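Local coordinates for photosystem II assembly protein Ycf48 (PDB 5OJ5) that probably assists the early assembly of photosystem II and the replacement of photodamaged D1, whose C-terminal extension it binds, at residues A[61-71]-A[80-91]. Sequence-based numbering, arbitrary orientation.
Sequences MSFIDRHHGWL and ETRDGGQTWEPR
The carboxylate of E80 is gripped from several sides, and H68 takes the closest hold across the contact: its NE2 donates to E80 OE2 at 2.7 Å, on the anti lone pair and nearly in the imidazole plane. This happens at the open end of the hairpin of strands 69-73 and 77-81, in a four-stranded antiparallel blade of the seven-bladed beta-propeller. Q129 also donates to E80 OE2. R91 forms a side-on salt bridge, R91 NE lying 2.9 Å from E80 OE1, and its NH2 adds a second, less straight bond to the same oxygen. R82 lays its guanidinium flat on the H68 ring, planes 4° apart, and adds charge toward E80 OE2 without aiming an N-H at it; two arginines this close would be expected to favour the ionised carboxylate. I64 CD1 sits over the opposite face of H68.

E80 runs across one face of the W70 indole, its CB 3.7 Å from the centroid of the six-membered ring; CG trans to N (chi1 -178°) and an extended chain carry the carboxylate past the ring. W70 NE1 is hydrogen-bonded to the carbonyl O of G127.

Next along the strands, G69 and T81 form a hydrogen-bonded antiparallel pair, each N-H donating to the other's carbonyl O. On the other side of the sheet W88 is clamped between T81 CB on one face and L71 CD2 on the other; the L71 methyl stands 3.5 Å from the centroid of the six-membered ring, almost on its normal. In one of its two modelled conformers M61 meets the same indole obliquely, and F63 CZ comes within 4.1 Å of W88 CH2. Where the two loops meet, G84 N donates to H67 O, in the carbonyl plane on a lone pair, at 2.8 Å.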
# COMPACT_ATOMS: atom_id res chain seq x y z
N MET A 61 4.69 -5.62 -0.95
CA MET A 61 6.04 -5.86 -1.43
C MET A 61 7.00 -5.01 -0.61
O MET A 61 6.68 -3.88 -0.30
CB MET A 61 6.10 -5.55 -2.93
CG MET A 61 7.45 -5.76 -3.60
SD MET A 61 7.55 -5.18 -5.30
CE MET A 61 6.33 -6.20 -6.10
N SER A 62 8.19 -5.55 -0.34
CA SER A 62 9.23 -4.79 0.36
C SER A 62 10.60 -5.29 -0.06
O SER A 62 10.77 -6.50 -0.30
CB SER A 62 9.03 -4.90 1.88
OG SER A 62 9.93 -4.06 2.59
N PHE A 63 11.56 -4.38 -0.13
CA PHE A 63 12.91 -4.71 -0.55
C PHE A 63 13.91 -4.61 0.61
O PHE A 63 13.87 -3.69 1.43
CB PHE A 63 13.35 -3.81 -1.71
CG PHE A 63 12.88 -4.32 -3.05
CD1 PHE A 63 13.71 -5.08 -3.87
CD2 PHE A 63 11.60 -4.09 -3.47
CE1 PHE A 63 13.25 -5.60 -5.07
CE2 PHE A 63 11.14 -4.63 -4.69
CZ PHE A 63 11.97 -5.38 -5.47
N ILE A 64 14.84 -5.56 0.62
CA ILE A 64 16.02 -5.49 1.48
C ILE A 64 16.99 -4.45 0.96
O ILE A 64 17.54 -3.65 1.72
CB ILE A 64 16.68 -6.88 1.49
CG1 ILE A 64 15.77 -7.86 2.21
CG2 ILE A 64 18.07 -6.81 2.15
CD1 ILE A 64 15.76 -9.26 1.81
N ASP A 65 17.24 -4.48 -0.34
CA ASP A 65 18.17 -3.58 -1.00
C ASP A 65 17.64 -3.39 -2.42
O ASP A 65 16.49 -3.73 -2.71
CB ASP A 65 19.60 -4.08 -0.88
CG ASP A 65 19.80 -5.44 -1.53
OD1 ASP A 65 19.14 -5.77 -2.50
OD2 ASP A 65 20.70 -6.17 -1.11
N ARG A 66 18.44 -2.80 -3.30
CA ARG A 66 17.92 -2.51 -4.62
C ARG A 66 17.53 -3.78 -5.39
O ARG A 66 16.66 -3.74 -6.26
CB ARG A 66 19.02 -1.76 -5.40
CG ARG A 66 18.81 -1.66 -6.90
CD ARG A 66 19.58 -0.49 -7.47
NE ARG A 66 19.10 -0.07 -8.79
CZ ARG A 66 18.18 0.88 -9.02
NH1 ARG A 66 17.57 1.52 -8.01
NH2 ARG A 66 17.87 1.19 -10.27
N HIS A 67 18.18 -4.90 -5.13
CA HIS A 67 17.97 -6.09 -5.94
C HIS A 67 17.15 -7.18 -5.28
O HIS A 67 16.47 -7.95 -5.98
CB HIS A 67 19.32 -6.67 -6.33
CG HIS A 67 20.10 -5.72 -7.15
ND1 HIS A 67 19.87 -5.52 -8.50
CD2 HIS A 67 21.04 -4.82 -6.80
CE1 HIS A 67 20.68 -4.58 -8.96
NE2 HIS A 67 21.42 -4.14 -7.94
N HIS A 68 17.20 -7.25 -3.96
CA HIS A 68 16.65 -8.39 -3.23
C HIS A 68 15.38 -7.95 -2.51
O HIS A 68 15.43 -7.03 -1.70
CB HIS A 68 17.69 -8.87 -2.23
CG HIS A 68 17.35 -10.16 -1.54
ND1 HIS A 68 18.02 -10.60 -0.42
CD2 HIS A 68 16.46 -11.13 -1.86
CE1 HIS A 68 17.55 -11.78 -0.06
NE2 HIS A 68 16.59 -12.12 -0.91
N GLY A 69 14.27 -8.59 -2.83
CA GLY A 69 13.01 -8.22 -2.22
C GLY A 69 12.03 -9.36 -2.19
O GLY A 69 12.28 -10.46 -2.72
N TRP A 70 10.88 -9.09 -1.57
CA TRP A 70 9.84 -10.07 -1.30
C TRP A 70 8.48 -9.47 -1.57
O TRP A 70 8.25 -8.27 -1.31
CB TRP A 70 9.91 -10.53 0.17
CG TRP A 70 11.12 -11.37 0.49
CD1 TRP A 70 12.36 -10.92 0.80
CD2 TRP A 70 11.19 -12.79 0.47
NE1 TRP A 70 13.22 -12.00 0.96
CE2 TRP A 70 12.51 -13.15 0.80
CE3 TRP A 70 10.24 -13.79 0.25
CZ2 TRP A 70 12.92 -14.49 0.91
CZ3 TRP A 70 10.68 -15.13 0.39
CH2 TRP A 70 11.98 -15.44 0.73
N LEU A 71 7.56 -10.31 -2.02
CA LEU A 71 6.16 -9.93 -2.14
C LEU A 71 5.30 -11.00 -1.47
O LEU A 71 5.72 -12.16 -1.32
CB LEU A 71 5.75 -9.64 -3.57
CG LEU A 71 5.83 -10.77 -4.62
CD1 LEU A 71 4.67 -11.78 -4.46
CD2 LEU A 71 5.84 -10.19 -6.03
N GLU A 80 10.18 -14.28 -3.86
CA GLU A 80 11.46 -13.61 -3.66
C GLU A 80 12.04 -13.22 -5.01
O GLU A 80 12.01 -14.01 -5.96
CB GLU A 80 12.42 -14.59 -2.96
CG GLU A 80 13.79 -14.04 -2.62
CD GLU A 80 14.66 -15.03 -1.88
OE1 GLU A 80 14.39 -16.24 -1.95
OE2 GLU A 80 15.63 -14.58 -1.22
N THR A 81 12.63 -12.02 -5.10
CA THR A 81 13.42 -11.60 -6.26
C THR A 81 14.84 -11.32 -5.82
O THR A 81 15.08 -10.83 -4.70
CB THR A 81 12.79 -10.34 -6.92
OG1 THR A 81 13.52 -10.07 -8.12
CG2 THR A 81 12.84 -9.09 -6.04
N ARG A 82 15.78 -11.55 -6.75
CA ARG A 82 17.16 -11.17 -6.58
C ARG A 82 17.64 -10.24 -7.68
O ARG A 82 18.82 -9.86 -7.68
CB ARG A 82 18.06 -12.41 -6.57
CG ARG A 82 17.70 -13.37 -5.55
CD ARG A 82 18.40 -13.11 -4.34
NE ARG A 82 18.24 -14.30 -3.50
CZ ARG A 82 18.99 -14.53 -2.45
NH1 ARG A 82 19.92 -13.64 -2.17
NH2 ARG A 82 18.79 -15.60 -1.70
N ASP A 83 16.76 -9.85 -8.60
CA ASP A 83 17.14 -9.02 -9.74
C ASP A 83 16.32 -7.75 -9.81
O ASP A 83 16.06 -7.21 -10.90
CB ASP A 83 17.09 -9.84 -11.04
CG ASP A 83 15.72 -10.34 -11.39
OD1 ASP A 83 14.71 -9.97 -10.73
OD2 ASP A 83 15.61 -11.12 -12.37
N GLY A 84 15.92 -7.23 -8.66
CA GLY A 84 15.21 -5.96 -8.65
C GLY A 84 13.76 -6.07 -8.99
O GLY A 84 13.11 -5.04 -9.23
N GLY A 85 13.21 -7.28 -9.03
CA GLY A 85 11.81 -7.50 -9.32
C GLY A 85 11.50 -7.77 -10.77
O GLY A 85 10.32 -7.75 -11.15
N GLN A 86 12.51 -8.07 -11.59
CA GLN A 86 12.23 -8.59 -12.93
C GLN A 86 11.70 -10.02 -12.89
O GLN A 86 10.80 -10.36 -13.65
CB GLN A 86 13.50 -8.56 -13.78
CG GLN A 86 14.09 -7.17 -13.89
CD GLN A 86 15.40 -7.19 -14.60
OE1 GLN A 86 15.44 -7.33 -15.82
NE2 GLN A 86 16.50 -7.12 -13.84
N THR A 87 12.23 -10.86 -12.00
CA THR A 87 11.82 -12.25 -11.90
C THR A 87 11.61 -12.57 -10.43
O THR A 87 12.33 -12.09 -9.55
CB THR A 87 12.78 -13.20 -12.54
OG1 THR A 87 13.98 -13.19 -11.80
CG2 THR A 87 13.09 -12.81 -13.95
N TRP A 88 10.62 -13.42 -10.19
CA TRP A 88 10.17 -13.76 -8.86
C TRP A 88 10.06 -15.26 -8.73
O TRP A 88 9.51 -15.93 -9.61
CB TRP A 88 8.81 -13.10 -8.59
CG TRP A 88 8.87 -11.59 -8.59
CD1 TRP A 88 8.79 -10.76 -9.67
CD2 TRP A 88 9.08 -10.77 -7.44
NE1 TRP A 88 8.88 -9.46 -9.26
CE2 TRP A 88 9.06 -9.43 -7.90
CE3 TRP A 88 9.25 -11.04 -6.08
CZ2 TRP A 88 9.22 -8.35 -7.03
CZ3 TRP A 88 9.42 -9.97 -5.21
CH2 TRP A 88 9.41 -8.62 -5.69
N GLU A 89 10.50 -15.78 -7.60
CA GLU A 89 10.48 -17.21 -7.30
C GLU A 89 9.53 -17.49 -6.16
O GLU A 89 9.72 -16.92 -5.07
CB GLU A 89 11.88 -17.70 -6.95
CG GLU A 89 12.84 -17.68 -8.14
CD GLU A 89 12.63 -18.83 -9.11
OE1 GLU A 89 11.83 -19.74 -8.83
OE2 GLU A 89 13.29 -18.82 -10.17
N PRO A 90 8.55 -18.38 -6.31
CA PRO A 90 7.66 -18.70 -5.20
C PRO A 90 8.40 -19.45 -4.10
O PRO A 90 9.28 -20.27 -4.35
CB PRO A 90 6.59 -19.61 -5.81
CG PRO A 90 6.78 -19.52 -7.23
CD PRO A 90 8.15 -19.05 -7.57
N ARG A 91 7.99 -19.16 -2.87
CA ARG A 91 8.44 -19.86 -1.68
C ARG A 91 7.20 -20.31 -0.92
O ARG A 91 6.34 -19.50 -0.64
CB ARG A 91 9.26 -18.88 -0.83
CG ARG A 91 10.42 -18.15 -1.63
CD ARG A 91 11.50 -19.08 -1.77
NE ARG A 91 12.60 -18.45 -2.48
CZ ARG A 91 13.05 -18.93 -3.62
NH1 ARG A 91 12.37 -19.91 -4.18
NH2 ARG A 91 14.12 -18.43 -4.20